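Local coordinates for kinesin-like protein (Caenorhabditis elegans, PDB 5X3E) that probably uses ATP hydrolysis to drive movement along microtubules as a kinesin-6 motor, captured here in the nucleotide-free state, at residues Arg144-Ile149 against Phe299-Val304; Asn155-Cys160 against Asp212-Val217; Ser216-Tyr221 against Asp261-Ser266. All blocks are in the same frame, centred on the assembly; numbering follows the deposited sequence.

Interaction 1 of 3, residues Arg144-Ile149 against Phe299-Val304. With SO4 (sulfate ion), chain C.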
# COMPACT_ATOMS: atom_id res chain seq x y z
N ARG A 144 3.49 10.76 -4.38
CA ARG A 144 4.80 10.71 -5.02
C ARG A 144 4.98 9.40 -5.78
O ARG A 144 5.54 9.39 -6.88
CB ARG A 144 5.91 10.89 -3.99
CG ARG A 144 5.90 12.24 -3.28
CD ARG A 144 7.03 12.33 -2.27
NE ARG A 144 6.90 13.52 -1.44
CZ ARG A 144 7.51 14.67 -1.69
NH1 ARG A 144 8.31 14.78 -2.75
NH2 ARG A 144 7.34 15.71 -0.88
N THR A 145 4.54 8.29 -5.18
CA THR A 145 4.60 7.01 -5.87
C THR A 145 3.78 7.04 -7.16
O THR A 145 4.25 6.61 -8.22
CB THR A 145 4.11 5.88 -4.96
OG1 THR A 145 5.02 5.73 -3.86
CG2 THR A 145 4.05 4.58 -5.73
N LEU A 146 2.55 7.56 -7.09
CA LEU A 146 1.74 7.70 -8.30
C LEU A 146 2.44 8.57 -9.33
O LEU A 146 2.43 8.25 -10.53
CB LEU A 146 0.37 8.27 -7.96
CG LEU A 146 -0.59 7.40 -7.16
CD1 LEU A 146 -1.78 8.24 -6.68
CD2 LEU A 146 -1.06 6.21 -8.00
N ASP A 147 3.02 9.69 -8.90
CA ASP A 147 3.77 10.56 -9.80
C ASP A 147 4.88 9.80 -10.50
O ASP A 147 4.98 9.79 -11.73
CB ASP A 147 4.35 11.75 -9.03
CG ASP A 147 3.31 12.80 -8.71
OD1 ASP A 147 2.35 12.96 -9.49
OD2 ASP A 147 3.48 13.48 -7.67
N VAL A 148 5.74 9.14 -9.72
CA VAL A 148 6.92 8.49 -10.28
C VAL A 148 6.54 7.34 -11.19
O VAL A 148 7.17 7.12 -12.23
CB VAL A 148 7.85 8.05 -9.13
CG1 VAL A 148 8.95 7.17 -9.66
CG2 VAL A 148 8.43 9.28 -8.45
N ILE A 149 5.52 6.56 -10.81
CA ILE A 149 5.04 5.48 -11.67
C ILE A 149 4.66 6.03 -13.04
O ILE A 149 5.16 5.57 -14.08
CB ILE A 149 3.86 4.73 -11.02
CG1 ILE A 149 4.35 3.83 -9.88
CG2 ILE A 149 3.10 3.89 -12.05
CD1 ILE A 149 3.23 3.33 -9.00
N PHE A 299 -4.62 0.61 -0.63
CA PHE A 299 -4.61 1.23 -1.95
C PHE A 299 -3.62 0.46 -2.81
O PHE A 299 -2.42 0.44 -2.52
CB PHE A 299 -4.27 2.71 -1.86
CG PHE A 299 -4.44 3.45 -3.15
CD1 PHE A 299 -5.67 3.96 -3.52
CD2 PHE A 299 -3.36 3.64 -4.00
CE1 PHE A 299 -5.83 4.65 -4.71
CE2 PHE A 299 -3.51 4.33 -5.20
CZ PHE A 299 -4.75 4.83 -5.55
N THR A 300 -4.12 -0.22 -3.84
CA THR A 300 -3.30 -1.08 -4.68
C THR A 300 -3.16 -0.48 -6.07
O THR A 300 -4.16 -0.25 -6.76
CB THR A 300 -3.89 -2.48 -4.77
OG1 THR A 300 -4.00 -3.04 -3.45
CG2 THR A 300 -3.01 -3.38 -5.62
N ILE A 301 -1.92 -0.23 -6.48
CA ILE A 301 -1.60 0.25 -7.82
C ILE A 301 -1.21 -0.94 -8.66
O ILE A 301 -0.24 -1.64 -8.35
CB ILE A 301 -0.47 1.30 -7.78
CG1 ILE A 301 -0.81 2.40 -6.78
CG2 ILE A 301 -0.24 1.87 -9.18
CD1 ILE A 301 0.38 3.24 -6.37
N LYS A 302 -1.97 -1.20 -9.72
CA LYS A 302 -1.74 -2.33 -10.61
C LYS A 302 -1.21 -1.84 -11.95
O LYS A 302 -1.83 -0.99 -12.59
CB LYS A 302 -3.01 -3.15 -10.81
CG LYS A 302 -3.59 -3.70 -9.54
CD LYS A 302 -4.86 -4.48 -9.83
CE LYS A 302 -5.44 -5.06 -8.55
NZ LYS A 302 -6.65 -5.89 -8.81
N LEU A 303 -0.09 -2.41 -12.37
CA LEU A 303 0.47 -2.14 -13.69
C LEU A 303 0.11 -3.32 -14.58
O LEU A 303 0.75 -4.38 -14.52
CB LEU A 303 1.98 -1.93 -13.60
CG LEU A 303 2.68 -1.59 -14.91
CD1 LEU A 303 2.11 -0.30 -15.47
CD2 LEU A 303 4.18 -1.47 -14.70
N VAL A 304 -0.92 -3.15 -15.40
CA VAL A 304 -1.39 -4.19 -16.30
C VAL A 304 -0.61 -4.07 -17.61
O VAL A 304 -0.75 -3.09 -18.34
CB VAL A 304 -2.90 -4.07 -16.55
CG1 VAL A 304 -3.36 -5.11 -17.57
CG2 VAL A 304 -3.66 -4.17 -15.22
S SO4 C . -8.14 -6.25 -5.33
O1 SO4 C . -7.46 -6.90 -6.45
O2 SO4 C . -7.22 -5.36 -4.63
O3 SO4 C . -8.60 -7.27 -4.39
O4 SO4 C . -9.29 -5.50 -5.81
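I301 is the bump of this contact, and the hollow that takes it is formed by T145, L146 and I149 on the facing side of the helix. Its CD1 lies 3.7 Å from L146 CD2, 3.9 Å from I149 CD1 and 4.0 Å from T145 CG2, so a single methyl meets three side chains at positions i, i+1 and i+4 of the helix. The torsions deliver both branches: chi1 of -52° puts CG1 anti to the carbonyl carbon and CG2 anti to the backbone N, and the extended chi2 (163°) carries CD1 on into the hollow, while CG2 meets I149 CD1 at 3.8 Å, tip to tip. L146 leans in from the side of the helix, and its CD2 also reaches the F299 ring at the edge, 4.2 Å from CE2 and near the ring plane, so this methyl bridges I301 and F299. Helix 141-152 thus covers one face of the central mixed sheet of the kinesin motor domain, a member of the P-loop NTPase clan; the local axes run almost parallel (5°) at 11.0 Å. With an alanine at I301, L146 and I149 would probably lose their common partner, and a gap is likely to open between helix and strand. T145 turns its methyl to the strand, whereas its OG1 is bonded to L141 O within the helix. The F299 ring packs edge-to-face with Y221 and F274. From the other face of strand 296-307, K302 extends away from the helix, and NZ binds sulfate O1 (chain C) at 2.7 Å.

Interaction 2 of 3, residues Asn155-Cys160 against Asp212-Val217. With SO4 (sulfate ion), chain F.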
# COMPACT_ATOMS: atom_id res chain seq x y z
N ASN A 155 4.51 3.54 -23.19
CA ASN A 155 3.52 2.78 -23.93
C ASN A 155 2.23 2.62 -23.13
O ASN A 155 1.58 1.58 -23.16
CB ASN A 155 4.06 1.41 -24.34
CG ASN A 155 5.27 1.50 -25.24
OD1 ASN A 155 5.53 2.54 -25.84
ND2 ASN A 155 6.01 0.40 -25.35
N ARG A 156 1.86 3.67 -22.40
CA ARG A 156 0.57 3.69 -21.71
C ARG A 156 -0.53 3.87 -22.75
O ARG A 156 -0.52 4.84 -23.50
CB ARG A 156 0.52 4.83 -20.70
CG ARG A 156 -0.42 4.59 -19.54
CD ARG A 156 -0.79 5.90 -18.85
NE ARG A 156 -1.74 6.63 -19.68
CZ ARG A 156 -1.47 7.73 -20.37
NH1 ARG A 156 -0.26 8.27 -20.34
NH2 ARG A 156 -2.43 8.28 -21.10
N VAL A 157 -1.47 2.93 -22.81
CA VAL A 157 -2.51 3.02 -23.83
C VAL A 157 -3.73 3.80 -23.34
O VAL A 157 -3.87 4.09 -22.15
CB VAL A 157 -2.95 1.64 -24.32
CG1 VAL A 157 -1.98 1.15 -25.31
CG2 VAL A 157 -3.07 0.66 -23.16
N GLU A 158 -4.62 4.12 -24.27
CA GLU A 158 -5.88 4.74 -23.92
C GLU A 158 -6.73 3.76 -23.12
O GLU A 158 -6.46 2.55 -23.04
CB GLU A 158 -6.63 5.16 -25.18
CG GLU A 158 -5.85 6.09 -26.09
CD GLU A 158 -6.46 6.22 -27.48
OE1 GLU A 158 -7.05 5.23 -27.98
OE2 GLU A 158 -6.37 7.32 -28.05
N LYS A 159 -7.79 4.30 -22.53
CA LYS A 159 -8.66 3.53 -21.66
C LYS A 159 -9.50 2.55 -22.47
O LYS A 159 -9.67 2.68 -23.69
CB LYS A 159 -9.58 4.47 -20.88
CG LYS A 159 -8.88 5.33 -19.85
CD LYS A 159 -9.90 6.17 -19.11
CE LYS A 159 -9.28 7.02 -18.03
NZ LYS A 159 -10.32 7.82 -17.33
N CYS A 160 -10.00 1.53 -21.76
CA CYS A 160 -10.95 0.55 -22.26
C CYS A 160 -10.35 -0.39 -23.30
O CYS A 160 -11.10 -1.14 -23.94
CB CYS A 160 -12.21 1.21 -22.81
SG CYS A 160 -12.90 2.47 -21.69
N ASP A 212 9.08 -3.29 -24.65
CA ASP A 212 8.37 -4.28 -25.45
C ASP A 212 6.98 -4.57 -24.90
O ASP A 212 6.25 -5.38 -25.49
CB ASP A 212 9.18 -5.58 -25.55
CG ASP A 212 10.30 -5.48 -26.57
OD1 ASP A 212 10.06 -4.90 -27.65
OD2 ASP A 212 11.41 -5.98 -26.29
N MET A 213 6.61 -3.93 -23.81
CA MET A 213 5.30 -4.08 -23.20
C MET A 213 4.49 -2.80 -23.35
O MET A 213 5.01 -1.69 -23.33
CB MET A 213 5.42 -4.45 -21.72
CG MET A 213 6.09 -5.79 -21.49
SD MET A 213 5.03 -7.18 -21.93
CE MET A 213 4.50 -7.72 -20.32
N VAL A 214 3.22 -3.00 -23.51
CA VAL A 214 2.22 -1.96 -23.44
C VAL A 214 1.55 -2.06 -22.08
O VAL A 214 1.48 -3.14 -21.48
CB VAL A 214 1.22 -2.14 -24.60
CG1 VAL A 214 0.09 -1.25 -24.41
CG2 VAL A 214 1.90 -1.75 -25.88
N CYS A 215 1.06 -0.94 -21.55
CA CYS A 215 0.57 -0.96 -20.18
C CYS A 215 -0.62 -0.03 -19.98
O CYS A 215 -0.91 0.85 -20.78
CB CYS A 215 1.68 -0.59 -19.20
SG CYS A 215 2.10 1.17 -19.23
N SER A 216 -1.28 -0.25 -18.84
CA SER A 216 -2.34 0.61 -18.32
C SER A 216 -2.34 0.47 -16.81
O SER A 216 -1.94 -0.57 -16.27
CB SER A 216 -3.71 0.24 -18.90
OG SER A 216 -4.71 1.12 -18.40
N VAL A 217 -2.80 1.51 -16.12
CA VAL A 217 -2.78 1.54 -14.66
C VAL A 217 -4.21 1.42 -14.14
O VAL A 217 -5.10 2.16 -14.57
CB VAL A 217 -2.09 2.81 -14.13
CG1 VAL A 217 -2.10 2.81 -12.60
CG2 VAL A 217 -0.66 2.89 -14.64
S SO4 F . -7.98 8.02 -22.40
O1 SO4 F . -8.39 8.86 -23.52
O2 SO4 F . -6.57 8.25 -22.09
O3 SO4 F . -8.80 8.36 -21.24
O4 SO4 F . -8.17 6.62 -22.77
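A single backbone bridge joins R156 to C215, its two bonds running from C215 N to N155 O and from V157 N to C215 O, each 3.0 Å long. They differ in approach: V157 N meets the C215 carbonyl almost head-on, with a C=O...N angle of 177°, whereas C215 N lies well above the plane of the N155 carbonyl. R156 CA adds a weaker C-H...O contact to C215 O at 3.3 Å. N155, whose backbone adopts a left-handed conformation, contributes a third bond through its side chain. ND2 donates to M213 O at 3.1 Å with an angle of 161° at the hydrogen; the acceptor lies in the amide plane, which fixes how the amide is turned, but the donor sits above the M213 carbonyl plane. M213 O has a second partner in Y209 OH. Hydrophobic contact comes from V157 and V214, which cross at about a right angle and touch through their CG1 methyls. C215 SG, held between the backbone N and the carbonyl carbon (chi1 72°), rests 3.9 Å from R156 CA. The bond from R156 CA to CB points away from the strand. A sulfate sits at K159 N, although the modelled separation is too short to weigh. The 155-160 loop leads from helix 141-152 to strand 162-165 and lies along one edge of strand 213-225. On the other edge, V214 and S216 make backbone bonds to A306 and V304 of strand 296-307, while C160 at the far end of the loop packs against helix 175-187.

Interaction 3 of 3, residues Ser216-Tyr221 against Asp261-Ser266. With SO4 (sulfate ion), chain I; SO4 (sulfate ion), chain C; SO4 (sulfate ion), chain R; SO4 (sulfate ion), chain F.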
# COMPACT_ATOMS: atom_id res chain seq x y z
N SER A 216 -1.28 -0.25 -18.84
CA SER A 216 -2.34 0.61 -18.32
C SER A 216 -2.34 0.47 -16.81
O SER A 216 -1.94 -0.57 -16.27
CB SER A 216 -3.71 0.24 -18.90
OG SER A 216 -4.71 1.12 -18.40
N VAL A 217 -2.80 1.51 -16.12
CA VAL A 217 -2.78 1.54 -14.66
C VAL A 217 -4.21 1.42 -14.14
O VAL A 217 -5.10 2.16 -14.57
CB VAL A 217 -2.09 2.81 -14.13
CG1 VAL A 217 -2.10 2.81 -12.60
CG2 VAL A 217 -0.66 2.89 -14.64
N PHE A 218 -4.41 0.48 -13.23
CA PHE A 218 -5.67 0.31 -12.53
C PHE A 218 -5.41 0.45 -11.04
O PHE A 218 -4.35 0.03 -10.55
CB PHE A 218 -6.30 -1.06 -12.84
CG PHE A 218 -6.80 -1.20 -14.25
CD1 PHE A 218 -8.15 -1.06 -14.54
CD2 PHE A 218 -5.92 -1.49 -15.29
CE1 PHE A 218 -8.61 -1.19 -15.84
CE2 PHE A 218 -6.38 -1.62 -16.59
CZ PHE A 218 -7.73 -1.47 -16.87
N VAL A 219 -6.34 1.05 -10.32
CA VAL A 219 -6.23 1.15 -8.87
C VAL A 219 -7.47 0.52 -8.25
O VAL A 219 -8.58 0.63 -8.78
CB VAL A 219 -6.05 2.61 -8.38
CG1 VAL A 219 -4.78 3.21 -8.97
CG2 VAL A 219 -7.26 3.45 -8.74
N THR A 220 -7.26 -0.18 -7.14
CA THR A 220 -8.34 -0.57 -6.25
C THR A 220 -8.08 0.08 -4.90
O THR A 220 -6.93 0.20 -4.47
CB THR A 220 -8.45 -2.10 -6.10
OG1 THR A 220 -7.22 -2.64 -5.60
CG2 THR A 220 -8.76 -2.74 -7.43
N TYR A 221 -9.15 0.54 -4.25
CA TYR A 221 -9.05 1.12 -2.92
C TYR A 221 -10.01 0.37 -2.02
O TYR A 221 -11.23 0.40 -2.24
CB TYR A 221 -9.35 2.62 -2.93
CG TYR A 221 -8.86 3.34 -1.70
CD1 TYR A 221 -8.08 2.68 -0.75
CD2 TYR A 221 -9.16 4.68 -1.48
CE1 TYR A 221 -7.62 3.33 0.39
CE2 TYR A 221 -8.70 5.35 -0.35
CZ TYR A 221 -7.93 4.67 0.58
OH TYR A 221 -7.47 5.32 1.71
N ASP A 261 -11.87 -2.44 -10.08
CA ASP A 261 -10.57 -2.04 -10.63
C ASP A 261 -10.82 -0.83 -11.52
O ASP A 261 -11.47 -0.94 -12.57
CB ASP A 261 -9.93 -3.18 -11.42
CG ASP A 261 -9.49 -4.33 -10.55
OD1 ASP A 261 -10.32 -5.23 -10.27
OD2 ASP A 261 -8.31 -4.36 -10.15
N VAL A 262 -10.31 0.33 -11.11
CA VAL A 262 -10.60 1.60 -11.76
C VAL A 262 -9.39 2.00 -12.60
O VAL A 262 -8.28 2.17 -12.08
CB VAL A 262 -10.94 2.69 -10.73
CG1 VAL A 262 -11.17 4.02 -11.43
CG2 VAL A 262 -12.16 2.30 -9.90
N GLU A 263 -9.61 2.18 -13.90
CA GLU A 263 -8.54 2.56 -14.81
C GLU A 263 -8.25 4.04 -14.67
O GLU A 263 -9.17 4.87 -14.68
CB GLU A 263 -8.89 2.22 -16.25
CG GLU A 263 -7.71 2.40 -17.20
CD GLU A 263 -7.99 1.83 -18.57
OE1 GLU A 263 -7.01 1.50 -19.27
OE2 GLU A 263 -9.18 1.70 -18.94
N VAL A 264 -6.97 4.38 -14.53
CA VAL A 264 -6.52 5.75 -14.37
C VAL A 264 -5.43 6.01 -15.39
O VAL A 264 -4.55 5.17 -15.60
CB VAL A 264 -6.03 6.02 -12.93
CG1 VAL A 264 -7.21 6.10 -11.99
CG2 VAL A 264 -5.07 4.92 -12.47
N SER A 265 -5.50 7.17 -16.05
CA SER A 265 -4.57 7.53 -17.10
C SER A 265 -3.45 8.45 -16.62
O SER A 265 -2.50 8.68 -17.38
CB SER A 265 -5.31 8.21 -18.25
OG SER A 265 -6.15 7.28 -18.92
N SER A 266 -3.54 8.98 -15.41
CA SER A 266 -2.53 9.91 -14.93
C SER A 266 -2.48 9.88 -13.41
O SER A 266 -3.42 9.45 -12.74
CB SER A 266 -2.81 11.33 -15.43
OG SER A 266 -3.96 11.89 -14.82
S SO4 I . -13.12 1.91 -15.13
O1 SO4 I . -13.38 2.11 -16.55
O2 SO4 I . -12.14 2.89 -14.68
O3 SO4 I . -14.36 2.09 -14.39
O4 SO4 I . -12.60 0.56 -14.92
S SO4 C . -8.14 -6.25 -5.33
O1 SO4 C . -7.46 -6.90 -6.45
O2 SO4 C . -7.22 -5.36 -4.63
O3 SO4 C . -8.60 -7.27 -4.39
O4 SO4 C . -9.29 -5.50 -5.81
S SO4 R . -14.86 -4.05 -12.14
O1 SO4 R . -14.75 -2.96 -13.11
O2 SO4 R . -13.55 -4.29 -11.53
O3 SO4 R . -15.83 -3.69 -11.11
O4 SO4 R . -15.31 -5.26 -12.82
S SO4 F . -7.98 8.02 -22.40
O1 SO4 F . -8.39 8.86 -23.52
O2 SO4 F . -6.57 8.25 -22.09
O3 SO4 F . -8.80 8.36 -21.24
O4 SO4 F . -8.17 6.62 -22.77
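V219 and V262 pair through two backbone hydrogen bonds, V219 N to V262 O at 2.8 Å and V262 N to V219 O at 2.9 Å, so the short strand 262-264 joins the central mixed sheet of the kinesin motor domain as an antiparallel neighbour of strand 213-225. V264 N adds a bond to V217 O at 2.9 Å, and F218 with E263 forms the non-hydrogen-bonded pair between. Apolar packing gathers on the face carrying the valines: V264 CG2 lies 3.6 Å from V217 CG1 and 3.9 Å from V219 CG1, and V273 of helix 267-281 covers this cluster.

On the other face the contact is aromatic and acidic. E263 extends with CG anti to its N (chi1 -171°), which brings CG over one face of the F218 ring, offset toward the rim, in a CH-pi contact 4.1 Å from the centroid and 21° off the normal. Beyond it the carboxylate is turned only 16° from the ring plane. Its OE2 takes C160 N; S216 OG donates to OE1, but at a modelled length that is doubtful.

Sulfate ions, probably from the crystallisation liquor, bind backbone amides at D261 and E263. T220 lies alongside D261, whose OD2 pairs with K302. T220 OG1 donates to O2 of the chain C sulfate at 2.9 Å, an ion that V256 N also binds.

How the interactions relate
All three interactions meet on strand 213-225 or its neighbour 296-307 in the central sheet of the motor domain. Their centres lie about 8 Å (1 and 3), 11 Å (2 and 3) and 14 Å (1 and 2) apart. Along the chain, interactions 2 and 3 both fall between the two segments of interaction 1. Interaction 1 sets a helix on one face of the sheet, interaction 2 adds a loop along the edge of strand 213-225, and interaction 3 adds a strand further along it. A probable backbone hydrogen bond, K302 N to F218 O, joins interactions 1 and 3, while 2 and 3 join through the shared S216 and V217. One part of the sheet thereby gathers chain segments distant in sequence.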